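Local coordinates for 432aa long hypothetical deoxyribodipyrimidine photolyase (Sulfolobus tokodaii, PDB 2E0I), which probably repairs ultraviolet-damaged DNA by light-driven splitting of cyclobutane pyrimidine dimers, and binds two FAD molecules, one of them proposed to harvest light, at residues G297-N302 and E383-L388; P376-I381 and I395-Y400. One frame throughout, in Å; residues are numbered along the deposited sequence.

Contact 1. Residues G297-N302 and E383-L388; sequences GMRMLN and EWVEEL
Arg299 and Met300, neighbours on helix 292-304, send their side chains to different parts of the chain that runs out of helix 379-384: Arg299 to the turn beyond the helix end, Met300 to the indole of Trp384. The thioether chain of Met300 lies over one face of the indole. Its CG sits 3.6 Å from the centroid of the six-membered ring, 21° off the ring normal, a CH-pi contact, while SD approaches the five-membered ring obliquely, 4.2 Å from its centroid, as a Met-aromatic contact. With CG anti to the backbone N (chi1 -177°), the extended chain of Met300 carries CG and SD over the indole. The opposite face of the indole is flanked by CG of Glu383. Replacing Trp384 by an alanine would probably leave the Met300 chain without the face it lies on and open a gap between the two helices.

Arg299 runs extended past the end of helix 379-384, its CD 3.4 Å from Trp384 O. The edge of the guanidinium then meets the carboxylate of Glu387 in a salt bridge: NH2 bonds to OE2 at 3.1 Å, nearly straight, and NH1 makes a weak bond to OE1. OE2 lies in the guanidinium plane, yet NH2 comes to it from above the carboxylate plane, the two planes being 59° apart. Val385 CG1 rests over one guanidinium face. Arg288 also pairs with Glu387 OE2, and Gly287 O accepts from Arg299 NH2. One carboxylate thus answers two arginines, which probably favours its ionised form and ties the turn after helix 379-384 to helix 292-304.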
ATOM      1  N   GLY A 297     -13.627  -8.744  -9.019  1.00 28.42           N
ATOM      2  CA  GLY A 297     -12.625  -7.958  -8.324  1.00 27.40           C
ATOM      3  C   GLY A 297     -12.626  -8.170  -6.817  1.00 26.74           C
ATOM      4  O   GLY A 297     -11.618  -8.580  -6.238  1.00 27.46           O
ATOM      5  N   MET A 298     -13.757  -7.899  -6.172  1.00 25.01           N
ATOM      6  CA  MET A 298     -13.850  -8.051  -4.731  1.00 23.37           C
ATOM      7  C   MET A 298     -13.508  -9.456  -4.276  1.00 23.07           C
ATOM      8  O   MET A 298     -12.766  -9.639  -3.306  1.00 21.22           O
ATOM      9  CB  MET A 298     -15.247  -7.669  -4.247  1.00 22.52           C
ATOM     10  CG  MET A 298     -15.626  -6.220  -4.553  1.00 23.31           C
ATOM     11  SD  MET A 298     -14.435  -4.991  -3.967  1.00 23.15           S
ATOM     12  CE  MET A 298     -14.713  -5.056  -2.158  1.00 21.04           C
ATOM     13  N   ARG A 299     -14.029 -10.457  -4.976  1.00 23.60           N
ATOM     14  CA  ARG A 299     -13.750 -11.827  -4.582  1.00 24.03           C
ATOM     15  C   ARG A 299     -12.267 -12.126  -4.660  1.00 23.86           C
ATOM     16  O   ARG A 299     -11.713 -12.735  -3.742  1.00 24.60           O
ATOM     17  CB  ARG A 299     -14.545 -12.812  -5.430  1.00 24.53           C
ATOM     18  CG  ARG A 299     -16.014 -12.741  -5.134  1.00 26.04           C
ATOM     19  CD  ARG A 299     -16.791 -13.828  -5.818  1.00 29.36           C
ATOM     20  NE  ARG A 299     -18.223 -13.559  -5.726  1.00 33.29           N
ATOM     21  CZ  ARG A 299     -19.165 -14.394  -6.143  1.00 35.73           C
ATOM     22  NH1 ARG A 299     -18.821 -15.562  -6.676  1.00 37.55           N
ATOM     23  NH2 ARG A 299     -20.449 -14.055  -6.047  1.00 35.84           N
ATOM     24  N   MET A 300     -11.617 -11.699  -5.738  1.00 22.58           N
ATOM     25  CA  MET A 300     -10.192 -11.937  -5.854  1.00 22.30           C
ATOM     26  C   MET A 300      -9.489 -11.264  -4.681  1.00 23.21           C
ATOM     27  O   MET A 300      -8.763 -11.911  -3.926  1.00 23.88           O
ATOM     28  CB  MET A 300      -9.631 -11.384  -7.157  1.00 22.45           C
ATOM     29  CG  MET A 300      -8.155 -11.706  -7.294  1.00 22.91           C
ATOM     30  SD  MET A 300      -7.329 -11.069  -8.753  1.00 25.71           S
ATOM     31  CE  MET A 300      -5.637 -11.382  -8.270  1.00 23.62           C
ATOM     32  N   LEU A 301      -9.716  -9.961  -4.528  1.00 22.81           N
ATOM     33  CA  LEU A 301      -9.112  -9.200  -3.444  1.00 21.15           C
ATOM     34  C   LEU A 301      -9.283  -9.922  -2.110  1.00 21.56           C
ATOM     35  O   LEU A 301      -8.333 -10.040  -1.347  1.00 21.28           O
ATOM     36  CB  LEU A 301      -9.746  -7.801  -3.367  1.00 20.48           C
ATOM     37  CG  LEU A 301      -9.610  -7.011  -2.053  1.00 20.21           C
ATOM     38  CD1 LEU A 301      -8.152  -6.662  -1.809  1.00 19.10           C
ATOM     39  CD2 LEU A 301     -10.464  -5.747  -2.106  1.00 19.44           C
ATOM     40  N   ASN A 302     -10.485 -10.420  -1.830  1.00 21.91           N
ATOM     41  CA  ASN A 302     -10.720 -11.088  -0.553  1.00 23.24           C
ATOM     42  C   ASN A 302      -9.885 -12.333  -0.307  1.00 23.14           C
ATOM     43  O   ASN A 302      -9.395 -12.558   0.795  1.00 23.49           O
ATOM     44  CB  ASN A 302     -12.205 -11.434  -0.374  1.00 24.48           C
ATOM     45  CG  ASN A 302     -13.075 -10.198  -0.151  1.00 27.64           C
ATOM     46  OD1 ASN A 302     -12.735  -9.323   0.643  1.00 28.25           O
ATOM     47  ND2 ASN A 302     -14.211 -10.130  -0.847  1.00 28.16           N
ATOM     48  N   GLU A 383     -12.787 -16.837 -13.602  1.00 42.76           N
ATOM     49  CA  GLU A 383     -11.779 -17.318 -12.673  1.00 42.75           C
ATOM     50  C   GLU A 383     -12.131 -17.017 -11.229  1.00 42.04           C
ATOM     51  O   GLU A 383     -11.673 -17.712 -10.324  1.00 42.58           O
ATOM     52  CB  GLU A 383     -10.423 -16.696 -12.999  1.00 44.95           C
ATOM     53  CG  GLU A 383      -9.276 -17.264 -12.180  1.00 49.38           C
ATOM     54  CD  GLU A 383      -9.037 -18.738 -12.462  1.00 53.21           C
ATOM     55  OE1 GLU A 383      -8.743 -19.084 -13.638  1.00 55.34           O
ATOM     56  OE2 GLU A 383      -9.144 -19.551 -11.511  1.00 54.56           O
ATOM     57  N   TRP A 384     -12.950 -15.998 -11.001  1.00 41.01           N
ATOM     58  CA  TRP A 384     -13.285 -15.649  -9.634  1.00 40.59           C
ATOM     59  C   TRP A 384     -14.752 -15.712  -9.229  1.00 42.52           C
ATOM     60  O   TRP A 384     -15.063 -15.781  -8.036  1.00 44.23           O
ATOM     61  CB  TRP A 384     -12.703 -14.275  -9.306  1.00 36.86           C
ATOM     62  CG  TRP A 384     -11.205 -14.245  -9.427  1.00 32.46           C
ATOM     63  CD1 TRP A 384     -10.474 -13.782 -10.484  1.00 31.87           C
ATOM     64  CD2 TRP A 384     -10.262 -14.739  -8.473  1.00 29.66           C
ATOM     65  NE1 TRP A 384      -9.132 -13.956 -10.248  1.00 30.38           N
ATOM     66  CE2 TRP A 384      -8.973 -14.544  -9.021  1.00 29.55           C
ATOM     67  CE3 TRP A 384     -10.378 -15.327  -7.206  1.00 26.71           C
ATOM     68  CZ2 TRP A 384      -7.806 -14.917  -8.345  1.00 28.23           C
ATOM     69  CZ3 TRP A 384      -9.220 -15.695  -6.533  1.00 25.91           C
ATOM     70  CH2 TRP A 384      -7.949 -15.488  -7.104  1.00 26.95           C
ATOM     71  N   VAL A 385     -15.658 -15.692 -10.198  1.00 43.67           N
ATOM     72  CA  VAL A 385     -17.074 -15.773  -9.864  1.00 44.90           C
ATOM     73  C   VAL A 385     -17.553 -17.184 -10.160  1.00 46.67           C
ATOM     74  O   VAL A 385     -17.889 -17.514 -11.295  1.00 47.02           O
ATOM     75  CB  VAL A 385     -17.909 -14.774 -10.672  1.00 43.85           C
ATOM     76  CG1 VAL A 385     -19.368 -14.884 -10.276  1.00 43.14           C
ATOM     77  CG2 VAL A 385     -17.401 -13.372 -10.435  1.00 42.99           C
ATOM     78  N   GLU A 386     -17.574 -18.007  -9.121  1.00 49.19           N
ATOM     79  CA  GLU A 386     -17.985 -19.409  -9.206  1.00 51.92           C
ATOM     80  C   GLU A 386     -19.188 -19.704 -10.106  1.00 51.50           C
ATOM     81  O   GLU A 386     -19.094 -20.487 -11.051  1.00 51.07           O
ATOM     82  CB  GLU A 386     -18.282 -19.930  -7.800  1.00 55.60           C
ATOM     83  CG  GLU A 386     -18.122 -21.428  -7.647  1.00 60.74           C
ATOM     84  CD  GLU A 386     -16.681 -21.884  -7.865  1.00 64.29           C
ATOM     85  OE1 GLU A 386     -16.403 -23.093  -7.672  1.00 66.84           O
ATOM     86  OE2 GLU A 386     -15.829 -21.037  -8.231  1.00 64.63           O
ATOM     87  N   GLU A 387     -20.318 -19.084  -9.791  1.00 51.06           N
ATOM     88  CA  GLU A 387     -21.552 -19.278 -10.542  1.00 51.61           C
ATOM     89  C   GLU A 387     -21.494 -19.008 -12.061  1.00 51.44           C
ATOM     90  O   GLU A 387     -22.124 -19.718 -12.844  1.00 51.23           O
ATOM     91  CB  GLU A 387     -22.672 -18.448  -9.894  1.00 52.88           C
ATOM     92  CG  GLU A 387     -22.231 -17.079  -9.322  1.00 56.09           C
ATOM     93  CD  GLU A 387     -21.737 -17.131  -7.861  1.00 56.55           C
ATOM     94  OE1 GLU A 387     -20.830 -17.934  -7.553  1.00 56.68           O
ATOM     95  OE2 GLU A 387     -22.251 -16.354  -7.021  1.00 55.93           O
ATOM     96  N   LEU A 388     -20.742 -18.002 -12.489  1.00 50.82           N
ATOM     97  CA  LEU A 388     -20.672 -17.707 -13.912  1.00 50.53           C
ATOM     98  C   LEU A 388     -19.597 -18.531 -14.596  1.00 51.44           C
ATOM     99  O   LEU A 388     -19.279 -18.304 -15.759  1.00 51.15           O
ATOM    100  CB  LEU A 388     -20.377 -16.227 -14.125  1.00 50.15           C
ATOM    101  CG  LEU A 388     -21.277 -15.243 -13.381  1.00 50.06           C
ATOM    102  CD1 LEU A 388     -20.968 -13.837 -13.854  1.00 49.65           C
ATOM    103  CD2 LEU A 388     -22.734 -15.580 -13.630  1.00 49.60           C
TER

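Contact 2. Residues P376-I381 and I395-Y400; sequences PEAKFI and IIHSIY
His397 reaches back across the contact with the edge of its imidazole, and NE2 donates a hydrogen bond to the carbonyl O of Pro376, 3.1 Å away. The N-H points fairly straight at the oxygen (159°), which lies close to the ring plane. Seen from the proline the approach is less regular: the donor stands well above the carbonyl plane, with a C=O...N angle of 106°. CG of His397 is placed beside its own backbone N, opposite the carbonyl carbon (chi1 -66°), and this swings the ring toward the residues before helix 379-384. Its other nitrogen, ND1, is hydrogen-bonded to Gln371 NE2, so the imidazole is gripped at both nitrogens, which probably limits its rotation.

Beside this polar bond lies an apolar patch centred on Ile396, whose two branches take different partners. CD1, at the end of the longer branch, meets the methyl of Ala378 at 4.0 Å. CG2 touches Ile381 instead, 4.0 Å from its CD1 and 4.1 Å from its CG2, the two isoleucine side chains running alongside one another with opposite sense. These are ordinary van der Waals contacts between aliphatic groups.

Ala378 occupies the N-cap position of helix 379-384, but its methyl cannot accept from the first-turn amides. That task falls to Asp375, whose carboxylate takes the N-H groups of Phe380 and Ile381. The arrangement is a helix start packed against a short helix's C-terminal end, 393-396, within the helical FAD-binding domain of the photolyase family, joined by a histidine-to-carbonyl bond and an isoleucine-alanine cluster.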
ATOM      1  N   PRO A 376     -12.883  -9.223 -22.286  1.00 47.31           N
ATOM      2  CA  PRO A 376     -13.688  -9.656 -23.431  1.00 47.99           C
ATOM      3  C   PRO A 376     -14.108 -11.126 -23.417  1.00 48.50           C
ATOM      4  O   PRO A 376     -15.205 -11.467 -23.851  1.00 48.86           O
ATOM      5  CB  PRO A 376     -12.791  -9.320 -24.619  1.00 46.87           C
ATOM      6  CG  PRO A 376     -11.439  -9.524 -24.070  1.00 46.64           C
ATOM      7  CD  PRO A 376     -11.540  -8.826 -22.739  1.00 47.22           C
ATOM      8  N   GLU A 377     -13.237 -11.991 -22.914  1.00 48.73           N
ATOM      9  CA  GLU A 377     -13.526 -13.416 -22.871  1.00 48.43           C
ATOM     10  C   GLU A 377     -14.105 -13.795 -21.522  1.00 46.63           C
ATOM     11  O   GLU A 377     -14.435 -14.954 -21.287  1.00 46.72           O
ATOM     12  CB  GLU A 377     -12.241 -14.208 -23.104  1.00 52.68           C
ATOM     13  CG  GLU A 377     -11.214 -13.490 -23.973  1.00 59.32           C
ATOM     14  CD  GLU A 377     -11.707 -13.243 -25.391  1.00 63.53           C
ATOM     15  OE1 GLU A 377     -12.872 -12.808 -25.554  1.00 65.72           O
ATOM     16  OE2 GLU A 377     -10.924 -13.474 -26.344  1.00 65.89           O
ATOM     17  N   ALA A 378     -14.222 -12.814 -20.636  1.00 44.36           N
ATOM     18  CA  ALA A 378     -14.741 -13.047 -19.296  1.00 42.48           C
ATOM     19  C   ALA A 378     -13.870 -14.062 -18.553  1.00 41.34           C
ATOM     20  O   ALA A 378     -14.322 -14.709 -17.609  1.00 40.10           O
ATOM     21  CB  ALA A 378     -16.181 -13.538 -19.365  1.00 41.54           C
ATOM     22  N   LYS A 379     -12.615 -14.192 -18.978  1.00 40.65           N
ATOM     23  CA  LYS A 379     -11.696 -15.123 -18.332  1.00 41.46           C
ATOM     24  C   LYS A 379     -11.464 -14.769 -16.860  1.00 40.19           C
ATOM     25  O   LYS A 379     -11.457 -15.652 -15.994  1.00 38.74           O
ATOM     26  CB  LYS A 379     -10.354 -15.158 -19.074  1.00 44.26           C
ATOM     27  CG  LYS A 379     -10.404 -15.878 -20.422  1.00 48.63           C
ATOM     28  CD  LYS A 379      -8.996 -16.135 -20.981  1.00 52.13           C
ATOM     29  CE  LYS A 379      -9.016 -16.979 -22.271  1.00 54.45           C
ATOM     30  NZ  LYS A 379      -9.659 -16.300 -23.450  1.00 55.21           N
ATOM     31  N   PHE A 380     -11.269 -13.479 -16.582  1.00 38.84           N
ATOM     32  CA  PHE A 380     -11.049 -13.009 -15.214  1.00 37.22           C
ATOM     33  C   PHE A 380     -12.292 -13.265 -14.376  1.00 37.28           C
ATOM     34  O   PHE A 380     -12.211 -13.772 -13.254  1.00 37.27           O
ATOM     35  CB  PHE A 380     -10.742 -11.512 -15.189  1.00 35.60           C
ATOM     36  CG  PHE A 380     -10.521 -10.964 -13.804  1.00 34.71           C
ATOM     37  CD1 PHE A 380      -9.421 -11.373 -13.043  1.00 34.04           C
ATOM     38  CD2 PHE A 380     -11.410 -10.040 -13.253  1.00 33.41           C
ATOM     39  CE1 PHE A 380      -9.211 -10.866 -11.750  1.00 32.91           C
ATOM     40  CE2 PHE A 380     -11.208  -9.530 -11.966  1.00 31.53           C
ATOM     41  CZ  PHE A 380     -10.110  -9.942 -11.214  1.00 31.94           C
ATOM     42  N   ILE A 381     -13.441 -12.907 -14.934  1.00 36.72           N
ATOM     43  CA  ILE A 381     -14.709 -13.094 -14.259  1.00 36.95           C
ATOM     44  C   ILE A 381     -14.945 -14.566 -13.944  1.00 37.87           C
ATOM     45  O   ILE A 381     -15.310 -14.918 -12.821  1.00 37.42           O
ATOM     46  CB  ILE A 381     -15.854 -12.548 -15.121  1.00 36.17           C
ATOM     47  CG1 ILE A 381     -15.746 -11.024 -15.183  1.00 36.32           C
ATOM     48  CG2 ILE A 381     -17.188 -12.971 -14.554  1.00 36.73           C
ATOM     49  CD1 ILE A 381     -16.733 -10.359 -16.103  1.00 36.74           C
ATOM     50  N   ILE A 395     -23.199 -13.771 -22.794  1.00 50.14           N
ATOM     51  CA  ILE A 395     -24.264 -13.605 -21.819  1.00 49.82           C
ATOM     52  C   ILE A 395     -23.781 -12.827 -20.602  1.00 49.33           C
ATOM     53  O   ILE A 395     -24.432 -11.877 -20.178  1.00 49.39           O
ATOM     54  CB  ILE A 395     -24.803 -14.979 -21.363  1.00 50.53           C
ATOM     55  CG1 ILE A 395     -25.400 -15.709 -22.571  1.00 50.60           C
ATOM     56  CG2 ILE A 395     -25.828 -14.805 -20.244  1.00 48.80           C
ATOM     57  CD1 ILE A 395     -25.919 -17.100 -22.273  1.00 51.33           C
ATOM     58  N   ILE A 396     -22.641 -13.233 -20.043  1.00 48.38           N
ATOM     59  CA  ILE A 396     -22.080 -12.566 -18.872  1.00 47.04           C
ATOM     60  C   ILE A 396     -22.016 -11.051 -19.060  1.00 47.48           C
ATOM     61  O   ILE A 396     -22.315 -10.299 -18.133  1.00 47.03           O
ATOM     62  CB  ILE A 396     -20.668 -13.103 -18.550  1.00 46.10           C
ATOM     63  CG1 ILE A 396     -20.766 -14.534 -18.021  1.00 44.20           C
ATOM     64  CG2 ILE A 396     -19.987 -12.218 -17.519  1.00 46.71           C
ATOM     65  CD1 ILE A 396     -19.436 -15.170 -17.748  1.00 43.74           C
ATOM     66  N   HIS A 397     -21.639 -10.610 -20.259  1.00 47.78           N
ATOM     67  CA  HIS A 397     -21.548  -9.187 -20.558  1.00 48.65           C
ATOM     68  C   HIS A 397     -22.916  -8.519 -20.684  1.00 50.20           C
ATOM     69  O   HIS A 397     -23.007  -7.306 -20.914  1.00 51.10           O
ATOM     70  CB  HIS A 397     -20.766  -8.956 -21.848  1.00 48.87           C
ATOM     71  CG  HIS A 397     -19.324  -9.335 -21.753  1.00 50.78           C
ATOM     72  ND1 HIS A 397     -18.523  -8.946 -20.702  1.00 52.18           N
ATOM     73  CD2 HIS A 397     -18.538 -10.066 -22.576  1.00 51.54           C
ATOM     74  CE1 HIS A 397     -17.304  -9.422 -20.882  1.00 52.66           C
ATOM     75  NE2 HIS A 397     -17.287 -10.106 -22.011  1.00 51.83           N
ATOM     76  N   SER A 398     -23.979  -9.301 -20.532  1.00 50.79           N
ATOM     77  CA  SER A 398     -25.334  -8.768 -20.637  1.00 51.18           C
ATOM     78  C   SER A 398     -26.190  -9.437 -19.591  1.00 51.12           C
ATOM     79  O   SER A 398     -27.415  -9.369 -19.647  1.00 51.51           O
ATOM     80  CB  SER A 398     -25.917  -9.075 -22.013  1.00 51.40           C
ATOM     81  OG  SER A 398     -25.023  -8.685 -23.034  1.00 52.96           O
ATOM     82  N   ILE A 399     -25.530 -10.083 -18.640  1.00 51.33           N
ATOM     83  CA  ILE A 399     -26.205 -10.820 -17.583  1.00 52.01           C
ATOM     84  C   ILE A 399     -27.293 -10.026 -16.854  1.00 52.99           C
ATOM     85  O   ILE A 399     -28.015 -10.570 -16.013  1.00 52.65           O
ATOM     86  CB  ILE A 399     -25.175 -11.362 -16.573  1.00 51.17           C
ATOM     87  CG1 ILE A 399     -25.748 -12.573 -15.851  1.00 50.07           C
ATOM     88  CG2 ILE A 399     -24.795 -10.278 -15.582  1.00 51.47           C
ATOM     89  CD1 ILE A 399     -24.730 -13.307 -15.052  1.00 50.26           C
ATOM     90  N   TYR A 400     -27.413  -8.741 -17.180  1.00 54.08           N
ATOM     91  CA  TYR A 400     -28.435  -7.899 -16.564  1.00 55.40           C
ATOM     92  C   TYR A 400     -29.769  -8.132 -17.274  1.00 56.60           C
ATOM     93  O   TYR A 400     -30.826  -7.780 -16.757  1.00 56.62           O
ATOM     94  CB  TYR A 400     -28.034  -6.418 -16.647  1.00 54.82           C
ATOM     95  CG  TYR A 400     -27.766  -5.919 -18.051  1.00 55.28           C
ATOM     96  CD1 TYR A 400     -28.815  -5.633 -18.922  1.00 55.08           C
ATOM     97  CD2 TYR A 400     -26.461  -5.752 -18.512  1.00 55.34           C
ATOM     98  CE1 TYR A 400     -28.575  -5.191 -20.220  1.00 55.31           C
ATOM     99  CE2 TYR A 400     -26.209  -5.313 -19.810  1.00 56.24           C
ATOM    100  CZ  TYR A 400     -27.272  -5.033 -20.660  1.00 56.39           C
ATOM    101  OH  TYR A 400     -27.038  -4.594 -21.949  1.00 57.34           O
TER

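In the fold
Contacts 1 and 2 share helix 379-384: contact 2 packs against its start and contact 1 against its end, with centres about 12 Å apart. The segments alternate along the chain, and they touch directly. Leu388 CD2 approaches Ile399 CD1, while Phe380, from the contact 2 side, meets Met300 SD at 3.5 Å through its CE1 and also meets the ring of Trp384, at about 55° between planes. In contact 1 the side chain of Met300 lies about 9 Å from a bound FAD; contact 2 lies farther out, its centre about 29 Å from the chain centre against 21 Å for contact 1. All four segments belong to the FAD-binding domain.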